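Local atomic coordinates of hypothetical protein (Ruminococcus gnavus, PDB entry 4GL6), a protein that is of unknown function and belongs to the DUF5037 family, pairing a small antiparallel beta sheet with a second, mixed sheet among several helices. Residues Leu14-Asn28 with Ile40-Phe54. Sequence-based numbering, arbitrary orientation.
Sequences LQEEYGEEFEVLSWN and IYATCISKNDPKHPF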
loop_
_atom_site.group_PDB
_atom_site.type_symbol
_atom_site.label_atom_id
_atom_site.label_comp_id
_atom_site.label_asym_id
_atom_site.label_seq_id
_atom_site.Cartn_x
_atom_site.Cartn_y
_atom_site.Cartn_z
ATOM N N LEU A 14 15.153 -8.429 -10.513
ATOM C CA LEU A 14 13.794 -7.955 -10.820
ATOM C C LEU A 14 13.552 -7.760 -12.318
ATOM O O LEU A 14 12.504 -8.189 -12.840
ATOM C CB LEU A 14 13.459 -6.676 -10.034
ATOM C CG LEU A 14 13.255 -6.844 -8.523
ATOM C CD1 LEU A 14 13.141 -5.524 -7.778
ATOM C CD2 LEU A 14 11.996 -7.650 -8.254
ATOM N N GLN A 15 14.536 -7.169 -13.004
ATOM C CA GLN A 15 14.456 -6.968 -14.453
ATOM C C GLN A 15 14.431 -8.303 -15.197
ATOM O O GLN A 15 13.587 -8.494 -16.073
ATOM C CB GLN A 15 15.581 -6.063 -14.966
ATOM C CG GLN A 15 15.594 -5.889 -16.487
ATOM C CD GLN A 15 16.433 -4.724 -16.957
ATOM O OE1 GLN A 15 17.342 -4.268 -16.262
ATOM N NE2 GLN A 15 16.145 -4.245 -18.161
ATOM N N GLU A 16 15.354 -9.203 -14.849
ATOM C CA GLU A 16 15.393 -10.549 -15.433
ATOM C C GLU A 16 14.119 -11.349 -15.141
ATOM O O GLU A 16 13.650 -12.073 -16.004
ATOM C CB GLU A 16 16.616 -11.351 -14.954
ATOM C CG GLU A 16 17.946 -10.896 -15.554
ATOM C CD GLU A 16 19.161 -11.677 -15.035
ATOM O OE1 GLU A 16 19.038 -12.428 -14.040
ATOM O OE2 GLU A 16 20.257 -11.537 -15.624
ATOM N N GLU A 17 13.554 -11.193 -13.947
ATOM C CA GLU A 17 12.350 -11.942 -13.559
ATOM C C GLU A 17 11.047 -11.402 -14.166
ATOM O O GLU A 17 10.155 -12.197 -14.450
ATOM C CB GLU A 17 12.224 -11.992 -12.023
ATOM C CG GLU A 17 11.173 -12.954 -11.446
ATOM C CD GLU A 17 11.468 -14.437 -11.668
ATOM O OE1 GLU A 17 12.595 -14.809 -12.073
ATOM O OE2 GLU A 17 10.562 -15.259 -11.414
ATOM N N TYR A 18 10.944 -10.084 -14.381
ATOM C CA TYR A 18 9.673 -9.461 -14.810
ATOM C C TYR A 18 9.614 -8.631 -16.112
ATOM O O TYR A 18 8.532 -8.151 -16.457
ATOM C CB TYR A 18 9.121 -8.642 -13.617
ATOM C CG TYR A 18 8.904 -9.469 -12.359
ATOM C CD1 TYR A 18 8.019 -10.548 -12.367
ATOM C CD2 TYR A 18 9.556 -9.173 -11.161
ATOM C CE1 TYR A 18 7.801 -11.319 -11.232
ATOM C CE2 TYR A 18 9.339 -9.942 -10.012
ATOM C CZ TYR A 18 8.455 -11.015 -10.060
ATOM O OH TYR A 18 8.197 -11.797 -8.968
ATOM N N GLY A 19 10.731 -8.435 -16.821
ATOM C CA GLY A 19 10.728 -7.706 -18.119
ATOM C C GLY A 19 10.954 -6.198 -18.103
ATOM O O GLY A 19 11.624 -5.675 -18.990
ATOM N N GLU A 20 10.378 -5.506 -17.118
ATOM C CA GLU A 20 10.544 -4.054 -16.933
ATOM C C GLU A 20 11.842 -3.784 -16.204
ATOM O O GLU A 20 12.462 -4.709 -15.685
ATOM C CB GLU A 20 9.462 -3.495 -16.014
ATOM C CG GLU A 20 8.047 -3.695 -16.466
ATOM C CD GLU A 20 7.078 -3.191 -15.428
ATOM O OE1 GLU A 20 7.245 -2.056 -14.921
ATOM O OE2 GLU A 20 6.142 -3.946 -15.126
ATOM N N GLU A 21 12.222 -2.510 -16.119
ATOM C CA GLU A 21 13.394 -2.109 -15.332
ATOM C C GLU A 21 12.908 -1.483 -14.017
ATOM O O GLU A 21 11.814 -0.895 -13.947
ATOM C CB GLU A 21 14.400 -1.238 -16.095
ATOM C CG GLU A 21 13.859 -0.033 -16.840
ATOM C CD GLU A 21 14.945 0.738 -17.589
ATOM O OE1 GLU A 21 16.147 0.477 -17.388
ATOM O OE2 GLU A 21 14.598 1.622 -18.396
ATOM N N PHE A 22 13.731 -1.666 -12.984
ATOM C CA PHE A 22 13.438 -1.264 -11.618
ATOM C C PHE A 22 14.608 -0.505 -11.017
ATOM O O PHE A 22 15.715 -0.532 -11.549
ATOM C CB PHE A 22 13.222 -2.502 -10.733
ATOM C CG PHE A 22 12.056 -3.367 -11.134
ATOM C CD1 PHE A 22 12.150 -4.236 -12.231
ATOM C CD2 PHE A 22 10.876 -3.367 -10.378
ATOM C CE1 PHE A 22 11.072 -5.047 -12.601
ATOM C CE2 PHE A 22 9.802 -4.178 -10.735
ATOM C CZ PHE A 22 9.896 -5.018 -11.852
ATOM N N GLU A 23 14.331 0.156 -9.895
ATOM C CA GLU A 23 15.320 0.906 -9.130
ATOM C C GLU A 23 15.100 0.569 -7.652
ATOM O O GLU A 23 13.963 0.509 -7.194
ATOM C CB GLU A 23 15.162 2.419 -9.389
ATOM C CG GLU A 23 16.226 3.309 -8.736
ATOM C CD GLU A 23 16.081 4.801 -9.048
ATOM O OE1 GLU A 23 15.140 5.210 -9.764
ATOM O OE2 GLU A 23 16.926 5.585 -8.564
ATOM N N VAL A 24 16.184 0.292 -6.936
ATOM C CA VAL A 24 16.152 0.087 -5.494
ATOM C C VAL A 24 16.416 1.480 -4.954
ATOM O O VAL A 24 17.509 1.995 -5.119
ATOM C CB VAL A 24 17.226 -0.914 -5.003
ATOM C CG1 VAL A 24 17.352 -0.861 -3.483
ATOM C CG2 VAL A 24 16.895 -2.331 -5.473
ATOM N N LEU A 25 15.411 2.103 -4.345
ATOM C CA LEU A 25 15.564 3.455 -3.766
ATOM C C LEU A 25 16.463 3.432 -2.536
ATOM O O LEU A 25 17.253 4.336 -2.331
ATOM C CB LEU A 25 14.204 4.081 -3.431
ATOM C CG LEU A 25 13.251 4.289 -4.617
ATOM C CD1 LEU A 25 11.918 4.812 -4.120
ATOM C CD2 LEU A 25 13.832 5.226 -5.679
ATOM N N SER A 26 16.330 2.395 -1.721
ATOM C CA SER A 26 17.157 2.213 -0.517
ATOM C C SER A 26 16.978 0.804 0.034
ATOM O O SER A 26 16.054 0.065 -0.357
ATOM C CB SER A 26 16.771 3.198 0.586
ATOM O OG SER A 26 15.426 3.000 1.004
ATOM N N TRP A 27 17.877 0.435 0.929
ATOM C CA TRP A 27 17.761 -0.839 1.600
ATOM C C TRP A 27 18.323 -0.804 2.967
ATOM O O TRP A 27 19.244 -0.051 3.276
ATOM C CB TRP A 27 18.280 -2.019 0.779
ATOM C CG TRP A 27 19.733 -2.031 0.446
ATOM C CD1 TRP A 27 20.323 -1.667 -0.752
ATOM C CD2 TRP A 27 20.832 -2.493 1.286
ATOM N NE1 TRP A 27 21.670 -1.852 -0.706
ATOM C CE2 TRP A 27 22.045 -2.335 0.485
ATOM C CE3 TRP A 27 20.937 -2.989 2.580
ATOM C CZ2 TRP A 27 23.298 -2.665 0.973
ATOM C CZ3 TRP A 27 22.207 -3.322 3.065
ATOM C CH2 TRP A 27 23.361 -3.163 2.277
ATOM N N ASN A 28 17.796 -1.724 3.748
ATOM C CA ASN A 28 17.975 -1.794 5.156
ATOM C C ASN A 28 18.356 -3.236 5.567
ATOM O O ASN A 28 17.791 -4.189 5.030
ATOM C CB ASN A 28 16.597 -1.358 5.681
ATOM C CG ASN A 28 16.482 -1.407 7.155
ATOM O OD1 ASN A 28 17.462 -1.209 7.894
ATOM N ND2 ASN A 28 15.269 -1.664 7.612
ATOM N N ILE A 40 17.892 -8.692 4.083
ATOM C CA ILE A 40 17.991 -7.360 3.496
ATOM C C ILE A 40 16.592 -6.957 3.060
ATOM O O ILE A 40 15.974 -7.660 2.246
ATOM C CB ILE A 40 18.911 -7.317 2.260
ATOM C CG1 ILE A 40 20.334 -7.732 2.619
ATOM C CG2 ILE A 40 18.968 -5.903 1.685
ATOM C CD1 ILE A 40 21.231 -7.866 1.396
ATOM N N TYR A 41 16.113 -5.824 3.580
ATOM C CA TYR A 41 14.788 -5.262 3.256
ATOM C C TYR A 41 14.998 -4.055 2.321
ATOM O O TYR A 41 15.490 -3.024 2.740
ATOM C CB TYR A 41 14.008 -4.909 4.540
ATOM C CG TYR A 41 13.775 -6.120 5.444
ATOM C CD1 TYR A 41 12.679 -6.972 5.241
ATOM C CD2 TYR A 41 14.662 -6.421 6.503
ATOM C CE1 TYR A 41 12.477 -8.079 6.063
ATOM C CE2 TYR A 41 14.469 -7.528 7.326
ATOM C CZ TYR A 41 13.380 -8.356 7.108
ATOM O OH TYR A 41 13.190 -9.462 7.921
ATOM N N ALA A 42 14.593 -4.213 1.066
ATOM C CA ALA A 42 14.797 -3.238 0.002
ATOM C C ALA A 42 13.513 -2.521 -0.430
ATOM O O ALA A 42 12.537 -3.195 -0.768
ATOM C CB ALA A 42 15.371 -3.979 -1.211
ATOM N N THR A 43 13.530 -1.176 -0.458
ATOM C CA THR A 43 12.416 -0.366 -0.973
ATOM C C THR A 43 12.679 -0.173 -2.464
ATOM O O THR A 43 13.645 0.494 -2.844
ATOM C CB THR A 43 12.324 0.980 -0.257
ATOM O OG1 THR A 43 11.956 0.719 1.095
ATOM C CG2 THR A 43 11.285 1.896 -0.896
ATOM N N CYS A 44 11.805 -0.742 -3.289
ATOM C CA CYS A 44 11.970 -0.763 -4.745
ATOM C C CYS A 44 10.841 -0.056 -5.499
ATOM O O CYS A 44 9.746 0.079 -4.975
ATOM C CB CYS A 44 12.007 -2.239 -5.212
ATOM S SG CYS A 44 13.105 -3.379 -4.304
ATOM N N ILE A 45 11.124 0.390 -6.724
ATOM C CA ILE A 45 10.106 0.927 -7.653
ATOM C C ILE A 45 10.353 0.354 -9.047
ATOM O O ILE A 45 11.478 -0.061 -9.356
ATOM C CB ILE A 45 10.104 2.476 -7.746
ATOM C CG1 ILE A 45 11.466 3.035 -8.199
ATOM C CG2 ILE A 45 9.734 3.081 -6.398
ATOM C CD1 ILE A 45 11.451 4.518 -8.511
ATOM N N SER A 46 9.298 0.286 -9.856
ATOM C CA SER A 46 9.433 -0.047 -11.274
ATOM C C SER A 46 9.488 1.336 -11.933
ATOM O O SER A 46 8.787 2.256 -11.482
ATOM C CB SER A 46 8.265 -0.894 -11.804
ATOM O OG SER A 46 7.073 -0.149 -11.986
ATOM N N LYS A 47 10.322 1.502 -12.965
ATOM C CA LYS A 47 10.427 2.798 -13.661
ATOM C C LYS A 47 9.065 3.222 -14.217
ATOM O O LYS A 47 8.775 4.405 -14.251
ATOM C CB LYS A 47 11.493 2.777 -14.774
ATOM C CG LYS A 47 12.956 2.663 -14.324
ATOM C CD LYS A 47 13.481 3.874 -13.559
ATOM C CE LYS A 47 14.990 3.765 -13.362
ATOM N NZ LYS A 47 15.542 4.866 -12.530
ATOM N N ASN A 48 8.238 2.252 -14.616
ATOM C CA ASN A 48 6.876 2.521 -15.102
ATOM C C ASN A 48 5.864 2.954 -14.059
ATOM O O ASN A 48 4.831 3.468 -14.439
ATOM C CB ASN A 48 6.309 1.309 -15.849
ATOM C CG ASN A 48 7.107 0.968 -17.078
ATOM O OD1 ASN A 48 7.777 1.824 -17.668
ATOM N ND2 ASN A 48 7.047 -0.297 -17.476
ATOM N N ASP A 49 6.132 2.732 -12.770
ATOM C CA ASP A 49 5.234 3.151 -11.653
ATOM C C ASP A 49 6.116 3.762 -10.553
ATOM O O ASP A 49 6.072 3.361 -9.393
ATOM C CB ASP A 49 4.446 1.922 -11.165
ATOM C CG ASP A 49 3.243 2.265 -10.301
ATOM O OD1 ASP A 49 2.911 3.462 -10.074
ATOM O OD2 ASP A 49 2.614 1.285 -9.865
ATOM N N PRO A 50 6.893 4.784 -10.923
ATOM C CA PRO A 50 7.924 5.315 -10.040
ATOM C C PRO A 50 7.497 6.003 -8.749
ATOM O O PRO A 50 8.350 6.182 -7.887
ATOM C CB PRO A 50 8.644 6.321 -10.943
ATOM C CG PRO A 50 7.555 6.866 -11.802
ATOM C CD PRO A 50 6.581 5.741 -12.009
ATOM N N LYS A 51 6.230 6.393 -8.616
ATOM C CA LYS A 51 5.782 7.098 -7.406
ATOM C C LYS A 51 5.324 6.160 -6.271
ATOM O O LYS A 51 5.128 6.645 -5.164
ATOM C CB LYS A 51 4.640 8.067 -7.743
ATOM C CG LYS A 51 4.922 9.108 -8.823
ATOM C CD LYS A 51 5.776 10.294 -8.365
ATOM C CE LYS A 51 5.895 11.337 -9.484
ATOM N NZ LYS A 51 6.438 12.650 -9.039
ATOM N N HIS A 52 5.169 4.849 -6.529
ATOM C CA HIS A 52 4.652 3.874 -5.538
ATOM C C HIS A 52 5.585 2.743 -5.194
ATOM O O HIS A 52 5.549 1.664 -5.834
ATOM C CB HIS A 52 3.345 3.318 -6.026
ATOM C CG HIS A 52 2.275 4.345 -6.080
ATOM N ND1 HIS A 52 1.547 4.673 -4.996
ATOM C CD2 HIS A 52 1.853 5.165 -7.111
ATOM C CE1 HIS A 52 0.681 5.624 -5.327
ATOM N NE2 HIS A 52 0.869 5.931 -6.625
ATOM N N PRO A 53 6.417 2.939 -4.161
ATOM C CA PRO A 53 7.398 1.905 -3.834
ATOM C C PRO A 53 6.826 0.653 -3.181
ATOM O O PRO A 53 5.711 0.670 -2.676
ATOM C CB PRO A 53 8.355 2.619 -2.877
ATOM C CG PRO A 53 7.536 3.681 -2.252
ATOM C CD PRO A 53 6.493 4.085 -3.232
ATOM N N PHE A 54 7.603 -0.428 -3.237
ATOM C CA PHE A 54 7.253 -1.708 -2.610
ATOM C C PHE A 54 8.475 -2.347 -1.975
ATOM O O PHE A 54 9.591 -2.138 -2.454
ATOM C CB PHE A 54 6.613 -2.660 -3.599
ATOM C CG PHE A 54 7.504 -3.088 -4.727
ATOM C CD1 PHE A 54 7.676 -2.272 -5.843
ATOM C CD2 PHE A 54 8.133 -4.345 -4.704
ATOM C CE1 PHE A 54 8.492 -2.676 -6.895
ATOM C CE2 PHE A 54 8.938 -4.763 -5.757
ATOM C CZ PHE A 54 9.118 -3.926 -6.857
#
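An antiparallel beta hairpin with a classic bulge joins strand 22-28 to strand 40-46, their axes running at 165°. Regular pairing shows in the reciprocal bonds of Glu-23 and Ile-45, N to O in both directions, and of Asn-28 and Tyr-41. Between them the register slips by one: Leu-25 and Ser-26 both face Thr-43, whose O takes the N of Leu-25 at 2.8 Å and, weakly, the N of Ser-26 at 3.5 Å. At the bulge the side chain of Leu-25 packs against Ile-45, its CD1 3.6 Å from CG2 of Ile-45, the two side chains crossing at about a right angle. On the face that carries Glu-23 and Ile-45, the end of Lys-47, bent at chi2, brings NZ to 2.8 Å from OE1 of Glu-23, a salt bridge in which NZ meets OE1 from above the carboxylate plane, 63° out of it. Glu-23 reaches it with CG anti to N (chi1 -175°) and an extended chain; an alanine here would probably leave the Lys-47 ammonium without this mate and free to swing. The face of Phe-22, Val-24 and Ala-42 is largely apolar: CE2 of Phe-22 sits 3.9 Å from CZ of Phe-54, meeting that ring at its edge, while CB of Leu-14 lies over one face of the Phe-22 ring, offset toward its rim. Farther along, CG2 of Ile-40 packs 3.6 Å from CE3 of Trp-27. Helix 6-18 lies against this face, with Ile-10 touching Val-24 and Ala-42, and Tyr-75 of helix 75-95 meets Phe-22 edge-to-face; strand 40-46 continues the sheet into strand 54-59, leaving strand 22-28 outermost within the chain.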